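Local structure of glycosylation Associate Protein 2 (Streptococcus agalactiae serotype V, 6OYC) at residues L417-Q420 and L421-G425; S340-Y343 and E344-V348. The protein probably takes part in the glycosylation and export of serine-rich surface adhesins by the accessory Sec system, as a member of the Gap123 complex. All blocks are in the same frame, centred on the assembly; numbering follows the deposited sequence.

Contact 1. Residues L417-Q420 and L421-G425; sequences LDIQ and LLNQG
The glycine-ended C terminus of helix 416-424 joins Leu417, Asp418 and Ile419 to Leu421, Leu422 and Asn423 through consecutive i to i+4 backbone bonds, in a part of the α/β-hydrolase-like domain that falls in the chain between strands 388-392 and 452-458. Leu421 N reaches Leu417 O at 2.9 Å and Leu422 N reaches Asp418 O at 2.7 Å. The next bond, Asn423 N to Ile419 O at 3.2 Å, is longer and more bent.

Gln420 carries most of the side-chain contact. With its CG anti to the backbone N (chi1 -178°) and the chain extended beyond, it runs past the last turn, and its CG meets CG of Gln424 at 3.9 Å. The two chains cross obliquely, their amide planes 77° apart, and Gln424, bent at its second torsion, turns its own amide away. The buried amide of Gln420 is satisfied beyond the turn: OE1 pairs with Ser432 OG, and NE2 gives a bond to Asp426 O. Asp418 turns to another part of the chain, its OD1 taking the N-H of Asn155.

Gly425 then leaves the helix with a positive phi of 86°, its N bonded chiefly to Leu421 O at 2.9 Å. Three N-H groups converge on Gln420 O: Gln424 N at a short 2.6 Å, with Asn423 N at 3.1 Å and the shared Gly425 N at 3.5 Å as weak bonds.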
ATOM      1  N   LEU B 417       5.459 -21.089   6.423  1.00 43.54           N
ATOM      2  CA  LEU B 417       5.006 -21.707   7.666  1.00 42.76           C
ATOM      3  C   LEU B 417       4.208 -20.719   8.502  1.00 43.32           C
ATOM      4  O   LEU B 417       3.167 -21.067   9.072  1.00 44.76           O
ATOM      5  CB  LEU B 417       6.206 -22.240   8.454  1.00 45.18           C
ATOM      6  CG  LEU B 417       7.119 -23.203   7.685  1.00 46.68           C
ATOM      7  CD1 LEU B 417       8.119 -23.881   8.601  1.00 44.24           C
ATOM      8  CD2 LEU B 417       6.285 -24.243   6.942  1.00 44.75           C
ATOM      9  N   ASP B 418       4.673 -19.472   8.574  1.00 44.18           N
ATOM     10  CA  ASP B 418       3.903 -18.449   9.277  1.00 42.93           C
ATOM     11  C   ASP B 418       2.597 -18.149   8.564  1.00 41.04           C
ATOM     12  O   ASP B 418       1.577 -17.893   9.217  1.00 42.27           O
ATOM     13  CB  ASP B 418       4.744 -17.189   9.424  1.00 39.12           C
ATOM     14  CG  ASP B 418       5.961 -17.415  10.301  1.00 47.23           C
ATOM     15  OD1 ASP B 418       5.807 -17.994  11.413  1.00 45.36           O
ATOM     16  OD2 ASP B 418       7.073 -17.033   9.870  1.00 48.00           O
ATOM     17  N   ILE B 419       2.594 -18.215   7.235  1.00 42.70           N
ATOM     18  CA  ILE B 419       1.355 -18.008   6.496  1.00 41.90           C
ATOM     19  C   ILE B 419       0.354 -19.121   6.793  1.00 44.78           C
ATOM     20  O   ILE B 419      -0.846 -18.863   6.941  1.00 45.39           O
ATOM     21  CB  ILE B 419       1.659 -17.880   4.997  1.00 41.51           C
ATOM     22  CG1 ILE B 419       2.618 -16.703   4.780  1.00 41.49           C
ATOM     23  CG2 ILE B 419       0.376 -17.682   4.212  1.00 41.90           C
ATOM     24  CD1 ILE B 419       3.078 -16.516   3.335  1.00 40.28           C
ATOM     25  N   GLN B 420       0.822 -20.372   6.906  1.00 41.94           N
ATOM     26  CA  GLN B 420      -0.092 -21.443   7.297  1.00 45.55           C
ATOM     27  C   GLN B 420      -0.570 -21.263   8.732  1.00 48.03           C
ATOM     28  O   GLN B 420      -1.749 -21.507   9.035  1.00 46.87           O
ATOM     29  CB  GLN B 420       0.554 -22.824   7.142  1.00 44.90           C
ATOM     30  CG  GLN B 420      -0.438 -23.948   7.500  1.00 44.83           C
ATOM     31  CD  GLN B 420      -0.012 -25.328   7.029  1.00 49.62           C
ATOM     32  OE1 GLN B 420       0.505 -25.495   5.918  1.00 47.86           O
ATOM     33  NE2 GLN B 420      -0.226 -26.330   7.883  1.00 51.41           N
ATOM     34  N   LEU B 421       0.332 -20.865   9.634  1.00 43.04           N
ATOM     35  CA  LEU B 421      -0.093 -20.518  10.986  1.00 48.24           C
ATOM     36  C   LEU B 421      -1.165 -19.442  10.962  1.00 45.81           C
ATOM     37  O   LEU B 421      -2.208 -19.573  11.615  1.00 43.84           O
ATOM     38  CB  LEU B 421       1.093 -20.048  11.818  1.00 47.29           C
ATOM     39  CG  LEU B 421       1.861 -21.161  12.519  1.00 50.23           C
ATOM     40  CD1 LEU B 421       2.984 -20.560  13.355  1.00 49.31           C
ATOM     41  CD2 LEU B 421       0.908 -22.016  13.360  1.00 49.10           C
ATOM     42  N   LEU B 422      -0.928 -18.363  10.215  1.00 44.41           N
ATOM     43  CA  LEU B 422      -1.928 -17.307  10.151  1.00 45.44           C
ATOM     44  C   LEU B 422      -3.299 -17.881   9.812  1.00 46.96           C
ATOM     45  O   LEU B 422      -4.304 -17.494  10.417  1.00 49.52           O
ATOM     46  CB  LEU B 422      -1.507 -16.238   9.136  1.00 42.35           C
ATOM     47  CG  LEU B 422      -2.252 -14.896   9.060  1.00 45.61           C
ATOM     48  CD1 LEU B 422      -1.401 -13.817   8.373  1.00 42.25           C
ATOM     49  CD2 LEU B 422      -3.576 -15.016   8.333  1.00 46.19           C
ATOM     50  N   ASN B 423      -3.360 -18.829   8.873  1.00 47.39           N
ATOM     51  CA  ASN B 423      -4.639 -19.256   8.310  1.00 48.83           C
ATOM     52  C   ASN B 423      -5.180 -20.540   8.913  1.00 50.72           C
ATOM     53  O   ASN B 423      -6.404 -20.709   8.973  1.00 44.78           O
ATOM     54  CB  ASN B 423      -4.527 -19.434   6.795  1.00 47.03           C
ATOM     55  CG  ASN B 423      -4.587 -18.105   6.045  1.00 59.85           C
ATOM     56  OD1 ASN B 423      -3.545 -17.556   5.663  1.00 60.20           O
ATOM     57  ND2 ASN B 423      -5.809 -17.579   5.829  1.00 57.56           N
ATOM     58  N   GLN B 424      -4.308 -21.447   9.354  1.00 47.51           N
ATOM     59  CA  GLN B 424      -4.730 -22.714   9.931  1.00 51.53           C
ATOM     60  C   GLN B 424      -4.484 -22.820  11.425  1.00 53.61           C
ATOM     61  O   GLN B 424      -5.202 -23.555  12.102  1.00 52.71           O
ATOM     62  CB  GLN B 424      -4.016 -23.881   9.236  1.00 54.27           C
ATOM     63  CG  GLN B 424      -4.332 -23.996   7.758  1.00 51.41           C
ATOM     64  CD  GLN B 424      -5.821 -24.057   7.497  1.00 58.11           C
ATOM     65  OE1 GLN B 424      -6.573 -24.718   8.231  1.00 54.46           O
ATOM     66  NE2 GLN B 424      -6.263 -23.366   6.443  1.00 58.20           N
ATOM     67  N   GLY B 425      -3.482 -22.121  11.955  1.00 55.15           N
ATOM     68  CA  GLY B 425      -3.180 -22.199  13.364  1.00 51.87           C
ATOM     69  C   GLY B 425      -2.259 -23.326  13.769  1.00 54.54           C
ATOM     70  O   GLY B 425      -1.916 -23.421  14.953  1.00 58.03           O
TER

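Contact 2. Residues S340-Y343 and E344-V348; sequences SKEY and EQKIV
Glu342 places CG anti to its backbone N (chi1 177°), whereas Lys346 carries CG beside its backbone N (chi1 -81°); both chains are extended beyond that point and run side by side in the same direction. One helical turn apart, they join in an i to i+4 salt bridge, with Lys346 NZ 3.0 Å from Glu342 OE2. The ammonium comes to the anti side of that oxygen, 17° out of the carboxylate plane. The aliphatic parts follow the same course, CG of Glu342 lying 3.9 Å from CE of Lys346. Both charged ends have a second partner that fixes them: Lys346 NZ also bonds Ile277 O, and Glu342 OE1 takes the N-H of Ala279.

This is the start of helix 341-358, and Ser340 is its N-cap. Its OG accepts from Tyr343 N at 2.8 Å, and its carbonyl opens the helical bonding by receiving Glu344 N at 2.9 Å. CG of Glu344 passes 3.4 Å from that same Ser340 O on its way to a buried carboxylate, which the nearby helix N terminus would be expected to favour. On another side of the helix, Tyr343 crosses Ile347, ring atom CE1 lying 3.7 Å from the CD1 methyl, an apolar contact beside the bond from Ile347 N to Tyr343 O.

Neighbouring elements close over these groups. Glu344 is gripped by Tyr379 of helix 372-381 through OE1 and by Tyr438 of helix 429-444 through OE2, while Tyr343 OH bonds Glu283 O and its ring meets Phe284 edge-to-face, setting this first turn between two helices and strand 283-289.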
ATOM      1  N   SER B 340      -8.971 -12.969   7.425  1.00 44.81           N
ATOM      2  CA  SER B 340     -10.354 -13.002   7.872  1.00 47.51           C
ATOM      3  C   SER B 340     -11.293 -12.759   6.697  1.00 51.23           C
ATOM      4  O   SER B 340     -10.901 -12.260   5.636  1.00 49.34           O
ATOM      5  CB  SER B 340     -10.598 -11.968   8.975  1.00 42.49           C
ATOM      6  OG  SER B 340     -10.849 -10.655   8.462  1.00 41.64           O
ATOM      7  N   LYS B 341     -12.550 -13.141   6.895  1.00 55.79           N
ATOM      8  CA  LYS B 341     -13.565 -12.865   5.891  1.00 53.31           C
ATOM      9  C   LYS B 341     -13.736 -11.376   5.715  1.00 46.14           C
ATOM     10  O   LYS B 341     -13.984 -10.907   4.595  1.00 45.42           O
ATOM     11  CB  LYS B 341     -14.912 -13.489   6.278  1.00 64.61           C
ATOM     12  CG  LYS B 341     -14.997 -15.037   6.250  1.00 84.52           C
ATOM     13  CD  LYS B 341     -13.942 -15.724   7.163  1.00136.08           C
ATOM     14  CE  LYS B 341     -13.993 -15.213   8.634  1.00120.07           C
ATOM     15  NZ  LYS B 341     -12.703 -15.381   9.348  1.00140.91           N
ATOM     16  N   GLU B 342     -13.644 -10.627   6.816  1.00 42.02           N
ATOM     17  CA  GLU B 342     -13.631  -9.177   6.721  1.00 39.91           C
ATOM     18  C   GLU B 342     -12.477  -8.711   5.850  1.00 42.58           C
ATOM     19  O   GLU B 342     -12.660  -7.894   4.940  1.00 39.69           O
ATOM     20  CB  GLU B 342     -13.523  -8.565   8.106  1.00 39.40           C
ATOM     21  CG  GLU B 342     -13.436  -7.069   8.067  1.00 43.29           C
ATOM     22  CD  GLU B 342     -13.163  -6.477   9.419  1.00 40.74           C
ATOM     23  OE1 GLU B 342     -12.931  -7.248  10.364  1.00 43.04           O
ATOM     24  OE2 GLU B 342     -13.178  -5.240   9.536  1.00 43.36           O
ATOM     25  N   TYR B 343     -11.280  -9.258   6.093  1.00 41.06           N
ATOM     26  CA  TYR B 343     -10.109  -8.845   5.327  1.00 42.20           C
ATOM     27  C   TYR B 343     -10.322  -9.107   3.840  1.00 41.09           C
ATOM     28  O   TYR B 343     -10.186  -8.201   3.011  1.00 38.64           O
ATOM     29  CB  TYR B 343      -8.869  -9.575   5.854  1.00 39.18           C
ATOM     30  CG  TYR B 343      -7.553  -9.161   5.230  1.00 39.11           C
ATOM     31  CD1 TYR B 343      -7.063  -9.806   4.095  1.00 38.51           C
ATOM     32  CD2 TYR B 343      -6.773  -8.154   5.802  1.00 36.53           C
ATOM     33  CE1 TYR B 343      -5.841  -9.443   3.530  1.00 36.67           C
ATOM     34  CE2 TYR B 343      -5.558  -7.776   5.238  1.00 33.36           C
ATOM     35  CZ  TYR B 343      -5.099  -8.427   4.115  1.00 35.64           C
ATOM     36  OH  TYR B 343      -3.897  -8.064   3.573  1.00 37.42           O
ATOM     37  N   GLU B 344     -10.717 -10.336   3.494  1.00 39.31           N
ATOM     38  CA  GLU B 344     -10.811 -10.713   2.088  1.00 40.22           C
ATOM     39  C   GLU B 344     -11.984 -10.027   1.396  1.00 40.69           C
ATOM     40  O   GLU B 344     -11.854  -9.564   0.255  1.00 40.82           O
ATOM     41  CB  GLU B 344     -10.918 -12.224   1.973  1.00 39.99           C
ATOM     42  CG  GLU B 344      -9.734 -12.937   2.569  1.00 38.21           C
ATOM     43  CD  GLU B 344      -9.882 -14.430   2.493  1.00 41.31           C
ATOM     44  OE1 GLU B 344     -10.952 -14.893   2.064  1.00 45.88           O
ATOM     45  OE2 GLU B 344      -8.942 -15.150   2.873  1.00 44.38           O
ATOM     46  N   GLN B 345     -13.129  -9.926   2.069  1.00 37.96           N
ATOM     47  CA  GLN B 345     -14.239  -9.201   1.463  1.00 40.73           C
ATOM     48  C   GLN B 345     -13.899  -7.725   1.276  1.00 44.39           C
ATOM     49  O   GLN B 345     -14.433  -7.070   0.368  1.00 43.17           O
ATOM     50  CB  GLN B 345     -15.505  -9.356   2.309  1.00 42.04           C
ATOM     51  CG  GLN B 345     -16.722  -8.631   1.754  1.00 42.60           C
ATOM     52  CD  GLN B 345     -17.141  -9.178   0.398  1.00 47.00           C
ATOM     53  OE1 GLN B 345     -17.410 -10.371   0.259  1.00 47.64           O
ATOM     54  NE2 GLN B 345     -17.183  -8.312  -0.607  1.00 41.65           N
ATOM     55  N   LYS B 346     -13.012  -7.176   2.111  1.00 39.75           N
ATOM     56  CA  LYS B 346     -12.640  -5.786   1.901  1.00 36.84           C
ATOM     57  C   LYS B 346     -11.797  -5.625   0.649  1.00 38.97           C
ATOM     58  O   LYS B 346     -11.891  -4.593  -0.027  1.00 39.70           O
ATOM     59  CB  LYS B 346     -11.912  -5.244   3.126  1.00 36.91           C
ATOM     60  CG  LYS B 346     -12.897  -4.862   4.184  1.00 38.22           C
ATOM     61  CD  LYS B 346     -12.271  -4.259   5.380  1.00 39.89           C
ATOM     62  CE  LYS B 346     -13.348  -3.669   6.243  1.00 41.14           C
ATOM     63  NZ  LYS B 346     -12.788  -3.136   7.482  1.00 39.06           N
ATOM     64  N   ILE B 347     -10.980  -6.627   0.314  1.00 36.40           N
ATOM     65  CA  ILE B 347     -10.231  -6.561  -0.937  1.00 37.87           C
ATOM     66  C   ILE B 347     -11.193  -6.561  -2.119  1.00 40.45           C
ATOM     67  O   ILE B 347     -11.049  -5.772  -3.062  1.00 41.08           O
ATOM     68  CB  ILE B 347      -9.213  -7.714  -1.015  1.00 39.31           C
ATOM     69  CG1 ILE B 347      -8.214  -7.609   0.149  1.00 37.89           C
ATOM     70  CG2 ILE B 347      -8.504  -7.722  -2.374  1.00 34.41           C
ATOM     71  CD1 ILE B 347      -7.163  -8.696   0.177  1.00 38.27           C
ATOM     72  N   VAL B 348     -12.210  -7.421  -2.072  1.00 41.68           N
ATOM     73  CA  VAL B 348     -13.161  -7.502  -3.179  1.00 41.57           C
ATOM     74  C   VAL B 348     -13.945  -6.205  -3.288  1.00 41.35           C
ATOM     75  O   VAL B 348     -14.090  -5.634  -4.375  1.00 43.41           O
ATOM     76  CB  VAL B 348     -14.080  -8.727  -2.999  1.00 43.72           C
ATOM     77  CG1 VAL B 348     -15.289  -8.655  -3.910  1.00 44.57           C
ATOM     78  CG2 VAL B 348     -13.284 -10.019  -3.232  1.00 40.21           C
TER

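Followed from the N terminus, contact 2 comes first, at the start of the helix that leads from strand 323-327 to strand 365-370 of the mixed sheet. Contact 1 comes later, at the end of a short helix between strands 388-392 and 452-458. Each stays within a continuous run and closes no long loop, so the two stand in series, neither nested nor crossed. The centres of contact 1 and contact 2 are about 17 Å apart. The nearest atoms of contact 1 and contact 2 are about 5 Å apart, without touching. Common neighbours bridge them: His282 meets Leu422 and Tyr343, Ile338 meets Asn423 and Glu344, and helix 429-444 borders both, tying a helix start and a helix end to one region of the fold.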